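Local coordinates for outer membrane protein TP0453 (Treponema pallidum, PDB 3K8G) that might take part in ligand transport and alters the permeability of membranes at acidic pH, increasing that of lipid vesicles when non-lipidated, at residues G169-F172 against I173-L177; T194-N198 against E199-T203; G241-S244 against A245-A249. All blocks are in the same frame, centred on the assembly; numbering follows the deposited sequence.

How the interactions relate
The three contacts follow one another along the chain and cluster at one end of the U-shaped half-barrel. Interaction 1 lies within helix 169-176, interaction 2 closes the hairpin of strands 189-196 and 199-207, and interaction 3 is the passage from strand 235-244 into helix 245-253. Interactions 2 and 3 are close, their centres about 7 Å apart, because strands 199-207 and 235-244 are antiparallel neighbours. The centre of interaction 1 is about 13 Å from that of interaction 3 and about 17 Å from that of interaction 2. Arg247 bonds to Leu176 O, linking two amphipathic helices whose separation accompanies opening of the hydrophobic cavity.

Interaction 1 of 3, residues G169-F172 against I173-L177; sequences GGHF and ITKLL
His171 and Lys175 meet one turn apart on helix 169-176, an amphipathic helix with a polar flank here and an apolar flank toward the sheet. The two side chains pass each other at a slant, and the end of the lysine chain comes beside the imidazole, with CE of Lys175 3.6 Å from CE1 of His171. CG of His171 is trans to its backbone N (chi1 -166°), on the side of the carbonyl carbon, and the lysine chain reaches back to the ring. Phe172 touches both flanks: CD2 approaches CB of Leu176 at 4.3 Å, and CD1 is 4.4 Å from CD of Lys175. These contacts rest on the helix backbone: Ile173 N donates to Gly169 O at 3.0 Å, and Leu176 N donates to Phe172 O at 2.9 Å with an N-H...O angle of 163°. Thr174 folds its hydroxyl back toward the preceding turn, placing OG1 3.0 Å from His171 O, though Gln181 OE1 also lies close by.

Farther out, Phe172 packs on Met189 and Leu191 of strand 189-196, and Leu176 on Leu191 and on Leu204 of strand 199-207. The apolar flank of the helix is thereby seated on the half-barrel. Opening of the large hydrophobic cavity involves amphipathic helices 2, 3 and 9 moving away from helices 7 and 8, of which this is helix 7. The lysine ammonium does not use the neighbouring imidazole: NZ of Lys175 stays 4.8 Å from ND1 of His171 and is hydrogen-bonded to OG of Ser254.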
loop_
_atom_site.group_PDB
_atom_site.type_symbol
_atom_site.label_atom_id
_atom_site.label_comp_id
_atom_site.label_asym_id
_atom_site.label_seq_id
_atom_site.Cartn_x
_atom_site.Cartn_y
_atom_site.Cartn_z
ATOM N N GLY A 169 -6.610 -10.068 8.848
ATOM C CA GLY A 169 -7.806 -9.296 8.541
ATOM C C GLY A 169 -8.599 -8.985 9.797
ATOM O O GLY A 169 -9.246 -7.927 9.871
ATOM N N GLY A 170 -8.534 -9.898 10.781
ATOM C CA GLY A 170 -9.148 -9.677 12.102
ATOM C C GLY A 170 -8.735 -8.339 12.693
ATOM O O GLY A 170 -9.584 -7.469 12.969
ATOM N N HIS A 171 -7.425 -8.161 12.845
ATOM C CA HIS A 171 -6.835 -6.936 13.402
ATOM C C HIS A 171 -7.201 -5.661 12.620
ATOM O O HIS A 171 -7.494 -4.619 13.210
ATOM C CB HIS A 171 -5.314 -7.118 13.477
ATOM C CG HIS A 171 -4.607 -6.098 14.316
ATOM N ND1 HIS A 171 -3.948 -5.015 13.773
ATOM C CD2 HIS A 171 -4.429 -6.014 15.657
ATOM C CE1 HIS A 171 -3.415 -4.294 14.744
ATOM N NE2 HIS A 171 -3.688 -4.880 15.897
ATOM N N PHE A 172 -7.223 -5.743 11.293
ATOM C CA PHE A 172 -7.479 -4.560 10.449
ATOM C C PHE A 172 -8.951 -4.109 10.462
ATOM O O PHE A 172 -9.241 -2.899 10.406
ATOM C CB PHE A 172 -7.030 -4.840 9.012
ATOM C CG PHE A 172 -6.801 -3.602 8.181
ATOM C CD1 PHE A 172 -5.575 -2.954 8.205
ATOM C CD2 PHE A 172 -7.800 -3.097 7.371
ATOM C CE1 PHE A 172 -5.352 -1.809 7.434
ATOM C CE2 PHE A 172 -7.584 -1.962 6.591
ATOM C CZ PHE A 172 -6.359 -1.327 6.622
ATOM N N ILE A 173 -9.868 -5.081 10.517
ATOM C CA ILE A 173 -11.316 -4.808 10.489
ATOM C C ILE A 173 -11.795 -3.922 11.643
ATOM O O ILE A 173 -12.677 -3.071 11.464
ATOM C CB ILE A 173 -12.164 -6.109 10.427
ATOM C CG1 ILE A 173 -13.609 -5.791 10.028
ATOM C CG2 ILE A 173 -12.189 -6.836 11.765
ATOM C CD1 ILE A 173 -13.798 -5.414 8.585
ATOM N N THR A 174 -11.204 -4.104 12.816
ATOM C CA THR A 174 -11.539 -3.283 13.970
ATOM C C THR A 174 -11.137 -1.824 13.720
ATOM O O THR A 174 -11.900 -0.893 14.045
ATOM C CB THR A 174 -10.890 -3.826 15.264
ATOM O OG1 THR A 174 -9.475 -3.592 15.249
ATOM C CG2 THR A 174 -11.143 -5.314 15.403
ATOM N N LYS A 175 -9.961 -1.622 13.116
ATOM C CA LYS A 175 -9.523 -0.265 12.761
ATOM C C LYS A 175 -10.467 0.318 11.737
ATOM O O LYS A 175 -10.956 1.441 11.876
ATOM C CB LYS A 175 -8.123 -0.258 12.136
ATOM C CG LYS A 175 -6.988 -0.672 13.049
ATOM C CD LYS A 175 -5.755 -1.011 12.195
ATOM C CE LYS A 175 -4.547 -1.315 13.068
ATOM N NZ LYS A 175 -3.422 -0.361 12.840
ATOM N N LEU A 176 -10.704 -0.450 10.684
ATOM C CA LEU A 176 -11.466 0.041 9.558
ATOM C C LEU A 176 -12.882 0.395 9.976
ATOM O O LEU A 176 -13.446 1.376 9.493
ATOM C CB LEU A 176 -11.446 -0.972 8.409
ATOM C CG LEU A 176 -12.114 -0.543 7.106
ATOM C CD1 LEU A 176 -11.304 0.530 6.387
ATOM C CD2 LEU A 176 -12.304 -1.767 6.228
ATOM N N LEU A 177 -13.444 -0.365 10.907
ATOM C CA LEU A 177 -14.815 -0.127 11.333
ATOM C C LEU A 177 -14.919 0.764 12.577
ATOM O O LEU A 177 -16.006 0.967 13.100
ATOM C CB LEU A 177 -15.568 -1.454 11.502
ATOM C CG LEU A 177 -15.469 -2.517 10.385
ATOM C CD1 LEU A 177 -16.565 -3.549 10.521
ATOM C CD2 LEU A 177 -15.461 -1.945 8.961
#

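Interaction 2 of 3, residues T194-N198 against E199-T203; sequences TARRN and EYLYT
Glu199, Leu201, Thr194 and Arg196 share one face of a beta hairpin closed by a type II' turn from Arg196 to Glu199. Arg196 and Glu199 form an antiparallel hydrogen-bonded pair: Arg196 N donates to Glu199 O at 2.8 Å, and Glu199 N returns a bond to Arg196 O at 2.9 Å. CG of Glu199 is tucked between its own N and C (chi1 67°), which brings it 3.2 Å from Arg196 O. Its carboxylate is reached through water 2, which donates to both OE2 of Glu199 and OD1 of Asn198.

Leu201 lies obliquely across Arg196. Its CD1 is 3.4 Å from CG of Arg196 and also lies over the centre of the guanidinium, 3.3 Å above the plane; the bend of the arginine at chi2 (-76°) folds the group back over the methyl. Thr194 and Leu201 bond reciprocally through their backbones and lie side by side, CG2 of Thr194 4.1 Å from CB of Leu201. On the reverse face, Ala195 CB makes a CH-pi contact with the Tyr200 ring, 4.0 Å from its centroid.

With the leucine methyl on the flat face of the guanidinium, the in-plane N-H groups can still bond elsewhere.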
loop_
_atom_site.group_PDB
_atom_site.type_symbol
_atom_site.label_atom_id
_atom_site.label_comp_id
_atom_site.label_asym_id
_atom_site.label_seq_id
_atom_site.Cartn_x
_atom_site.Cartn_y
_atom_site.Cartn_z
ATOM N N THR A 194 -12.823 3.138 -3.544
ATOM C CA THR A 194 -12.826 4.101 -4.645
ATOM C C THR A 194 -13.340 5.454 -4.109
ATOM O O THR A 194 -14.245 5.503 -3.271
ATOM C CB THR A 194 -13.656 3.555 -5.851
ATOM O OG1 THR A 194 -13.340 4.294 -7.038
ATOM C CG2 THR A 194 -15.137 3.629 -5.586
ATOM N N ALA A 195 -12.687 6.522 -4.526
ATOM C CA ALA A 195 -12.920 7.832 -3.925
ATOM C C ALA A 195 -14.274 8.357 -4.371
ATOM O O ALA A 195 -14.639 8.215 -5.547
ATOM C CB ALA A 195 -11.833 8.791 -4.321
ATOM N N ARG A 196 -15.027 8.897 -3.417
ATOM C CA ARG A 196 -16.213 9.732 -3.705
ATOM C C ARG A 196 -16.094 10.999 -2.859
ATOM O O ARG A 196 -16.198 10.924 -1.635
ATOM C CB ARG A 196 -17.501 9.026 -3.298
ATOM C CG ARG A 196 -17.857 7.784 -4.099
ATOM C CD ARG A 196 -18.423 8.122 -5.465
ATOM N NE ARG A 196 -18.384 6.954 -6.343
ATOM C CZ ARG A 196 -19.437 6.197 -6.647
ATOM N NH1 ARG A 196 -20.652 6.492 -6.166
ATOM N NH2 ARG A 196 -19.270 5.140 -7.440
ATOM N N ARG A 197 -15.856 12.147 -3.501
ATOM C CA ARG A 197 -15.688 13.435 -2.786
ATOM C C ARG A 197 -14.516 13.338 -1.802
ATOM O O ARG A 197 -13.396 13.090 -2.219
ATOM C CB ARG A 197 -16.979 13.879 -2.065
ATOM C CG ARG A 197 -18.252 13.844 -2.908
ATOM C CD ARG A 197 -19.350 14.863 -2.479
ATOM N NE ARG A 197 -19.554 14.936 -1.034
ATOM C CZ ARG A 197 -18.853 15.725 -0.218
ATOM N NH1 ARG A 197 -17.900 16.514 -0.704
ATOM N NH2 ARG A 197 -19.099 15.715 1.088
ATOM N N ASN A 198 -14.772 13.523 -0.508
ATOM C CA ASN A 198 -13.721 13.389 0.506
ATOM C C ASN A 198 -13.783 12.065 1.269
ATOM O O ASN A 198 -13.182 11.920 2.341
ATOM C CB ASN A 198 -13.753 14.550 1.502
ATOM C CG ASN A 198 -15.136 14.747 2.157
ATOM O OD1 ASN A 198 -16.090 13.982 1.922
ATOM N ND2 ASN A 198 -15.249 15.804 2.974
ATOM N N GLU A 199 -14.516 11.101 0.731
ATOM C CA GLU A 199 -14.541 9.773 1.353
ATOM C C GLU A 199 -14.255 8.671 0.358
ATOM O O GLU A 199 -14.055 8.946 -0.830
ATOM C CB GLU A 199 -15.874 9.529 2.039
ATOM C CG GLU A 199 -17.053 9.411 1.101
ATOM C CD GLU A 199 -18.371 9.517 1.839
ATOM O OE1 GLU A 199 -19.381 8.983 1.332
ATOM O OE2 GLU A 199 -18.391 10.131 2.929
ATOM N N TYR A 200 -14.223 7.427 0.864
ATOM C CA TYR A 200 -14.007 6.238 0.050
ATOM C C TYR A 200 -15.165 5.281 0.211
ATOM O O TYR A 200 -15.602 5.041 1.325
ATOM C CB TYR A 200 -12.641 5.562 0.420
ATOM C CG TYR A 200 -11.510 6.225 -0.323
ATOM C CD1 TYR A 200 -10.986 7.434 0.105
ATOM C CD2 TYR A 200 -11.029 5.685 -1.517
ATOM C CE1 TYR A 200 -9.952 8.077 -0.613
ATOM C CE2 TYR A 200 -10.006 6.326 -2.246
ATOM C CZ TYR A 200 -9.469 7.501 -1.779
ATOM O OH TYR A 200 -8.470 8.112 -2.527
ATOM N N LEU A 201 -15.683 4.764 -0.907
ATOM C CA LEU A 201 -16.639 3.666 -0.911
ATOM C C LEU A 201 -15.828 2.369 -0.979
ATOM O O LEU A 201 -14.826 2.333 -1.698
ATOM C CB LEU A 201 -17.465 3.713 -2.196
ATOM C CG LEU A 201 -18.891 4.256 -2.155
ATOM C CD1 LEU A 201 -19.261 4.742 -3.545
ATOM C CD2 LEU A 201 -19.885 3.194 -1.661
ATOM N N TYR A 202 -16.239 1.321 -0.278
ATOM C CA TYR A 202 -15.420 0.077 -0.354
ATOM C C TYR A 202 -16.210 -1.209 -0.381
ATOM O O TYR A 202 -17.398 -1.235 -0.013
ATOM C CB TYR A 202 -14.354 0.029 0.754
ATOM C CG TYR A 202 -14.913 -0.026 2.140
ATOM C CD1 TYR A 202 -15.030 1.141 2.896
ATOM C CD2 TYR A 202 -15.335 -1.233 2.701
ATOM C CE1 TYR A 202 -15.553 1.115 4.172
ATOM C CE2 TYR A 202 -15.872 -1.266 3.978
ATOM C CZ TYR A 202 -15.961 -0.087 4.702
ATOM O OH TYR A 202 -16.472 -0.108 5.968
ATOM N N THR A 203 -15.540 -2.279 -0.840
ATOM C CA THR A 203 -16.057 -3.627 -0.709
ATOM C C THR A 203 -14.913 -4.378 -0.088
ATOM O O THR A 203 -13.742 -4.142 -0.430
ATOM C CB THR A 203 -16.311 -4.346 -2.064
ATOM O OG1 THR A 203 -17.070 -3.522 -2.934
ATOM C CG2 THR A 203 -17.099 -5.630 -1.843
HETATM O O HOH W 1 -11.852 10.959 -1.458
HETATM O O HOH W 2 -17.735 12.517 3.874
#

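Interaction 3 of 3, residues G241-S244 against A245-A249; sequences GTIS and AERLA
Arg247 turns back from the first turn of helix 245-253 over the end of the strand before it, meeting Ile243 and Ser244. Its CB lies 3.5 Å from OG of Ser244 and 3.9 Å from CG1 of Ile243. The chain then runs on through CG and CD, bends at its third torsion, and crosses the isoleucine at about a right angle. At the guanidinium, CD1 of Ile243 lies over one face, 3.6 Å above the plane and displaced toward the rim. NH2 comes 3.6 Å from CG1 of Ile243 and makes a weak bond to water 3, which sits at the edge in the plane and also accepts from Ser244 N. NH1 reaches across to the C-terminal end of helix 169-176, where it donates to Leu176 O.

The backbone under this arginine is a strand-to-helix junction, with the two short axes 83° apart and Ser244 as N-cap. The serine holds its OG between its own backbone N and carbonyl carbon (chi1 71°), in position to accept from Arg247 N at 3.0 Å with an N-H...O angle of 156°. Ser244 O in turn takes the Leu248 N-H at 2.9 Å, so both polar oxygens of the serine face the first helical turn.

Ile243 has a second apolar neighbour in Leu248, its CD1 standing 4.2 Å from CB of the leucine. Tyr200 of the adjoining strand touches Ile243, Ala245 and Leu248. Arg36 and Ile37 of helix 31-41 meet Ala249 farther along.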
loop_
_atom_site.group_PDB
_atom_site.type_symbol
_atom_site.label_atom_id
_atom_site.label_comp_id
_atom_site.label_asym_id
_atom_site.label_seq_id
_atom_site.Cartn_x
_atom_site.Cartn_y
_atom_site.Cartn_z
ATOM N N GLY A 241 -19.597 0.062 1.957
ATOM C CA GLY A 241 -19.186 0.738 3.185
ATOM C C GLY A 241 -18.579 2.074 2.813
ATOM O O GLY A 241 -18.166 2.269 1.658
ATOM N N THR A 242 -18.537 3.004 3.766
ATOM C CA THR A 242 -17.859 4.291 3.564
ATOM C C THR A 242 -16.901 4.614 4.709
ATOM O O THR A 242 -17.149 4.259 5.848
ATOM C CB THR A 242 -18.856 5.450 3.442
ATOM O OG1 THR A 242 -19.719 5.438 4.585
ATOM C CG2 THR A 242 -19.697 5.301 2.156
ATOM N N ILE A 243 -15.812 5.291 4.391
ATOM C CA ILE A 243 -14.840 5.780 5.362
ATOM C C ILE A 243 -14.280 7.068 4.777
ATOM O O ILE A 243 -14.063 7.147 3.558
ATOM C CB ILE A 243 -13.688 4.733 5.588
ATOM C CG1 ILE A 243 -12.663 5.225 6.628
ATOM C CG2 ILE A 243 -13.007 4.355 4.254
ATOM C CD1 ILE A 243 -11.659 4.148 7.063
ATOM N N SER A 244 -14.051 8.084 5.613
ATOM C CA SER A 244 -13.513 9.346 5.094
ATOM C C SER A 244 -12.079 9.113 4.651
ATOM O O SER A 244 -11.404 8.208 5.184
ATOM C CB SER A 244 -13.570 10.464 6.141
ATOM O OG SER A 244 -12.617 10.236 7.169
ATOM N N ALA A 245 -11.614 9.910 3.684
ATOM C CA ALA A 245 -10.240 9.844 3.213
ATOM C C ALA A 245 -9.279 10.103 4.363
ATOM O O ALA A 245 -8.237 9.466 4.459
ATOM C CB ALA A 245 -10.004 10.849 2.088
ATOM N N GLU A 246 -9.625 11.049 5.236
ATOM C CA GLU A 246 -8.793 11.299 6.418
ATOM C C GLU A 246 -8.671 10.074 7.348
ATOM O O GLU A 246 -7.582 9.789 7.846
ATOM C CB GLU A 246 -9.261 12.536 7.202
ATOM C CG GLU A 246 -9.240 12.320 8.713
ATOM C CD GLU A 246 -8.542 13.423 9.470
ATOM O OE1 GLU A 246 -9.118 14.531 9.578
ATOM O OE2 GLU A 246 -7.420 13.165 9.971
ATOM N N ARG A 247 -9.762 9.360 7.602
ATOM C CA ARG A 247 -9.660 8.212 8.503
ATOM C C ARG A 247 -8.974 7.046 7.805
ATOM O O ARG A 247 -8.215 6.312 8.438
ATOM C CB ARG A 247 -11.001 7.775 9.093
ATOM C CG ARG A 247 -10.857 7.433 10.590
ATOM C CD ARG A 247 -12.112 6.882 11.243
ATOM N NE ARG A 247 -11.952 5.448 11.404
ATOM C CZ ARG A 247 -12.707 4.532 10.816
ATOM N NH1 ARG A 247 -12.444 3.265 11.026
ATOM N NH2 ARG A 247 -13.724 4.880 10.039
ATOM N N LEU A 248 -9.231 6.880 6.505
ATOM C CA LEU A 248 -8.556 5.852 5.723
ATOM C C LEU A 248 -7.037 6.034 5.771
ATOM O O LEU A 248 -6.301 5.078 5.985
ATOM C CB LEU A 248 -9.066 5.819 4.278
ATOM C CG LEU A 248 -8.435 4.799 3.306
ATOM C CD1 LEU A 248 -8.533 3.379 3.851
ATOM C CD2 LEU A 248 -9.089 4.909 1.889
ATOM N N ALA A 249 -6.591 7.278 5.604
ATOM C CA ALA A 249 -5.160 7.611 5.642
ATOM C C ALA A 249 -4.497 7.258 6.976
ATOM O O ALA A 249 -3.376 6.714 7.001
ATOM C CB ALA A 249 -4.949 9.101 5.312
HETATM O O HOH W 3 -14.977 7.762 8.591
#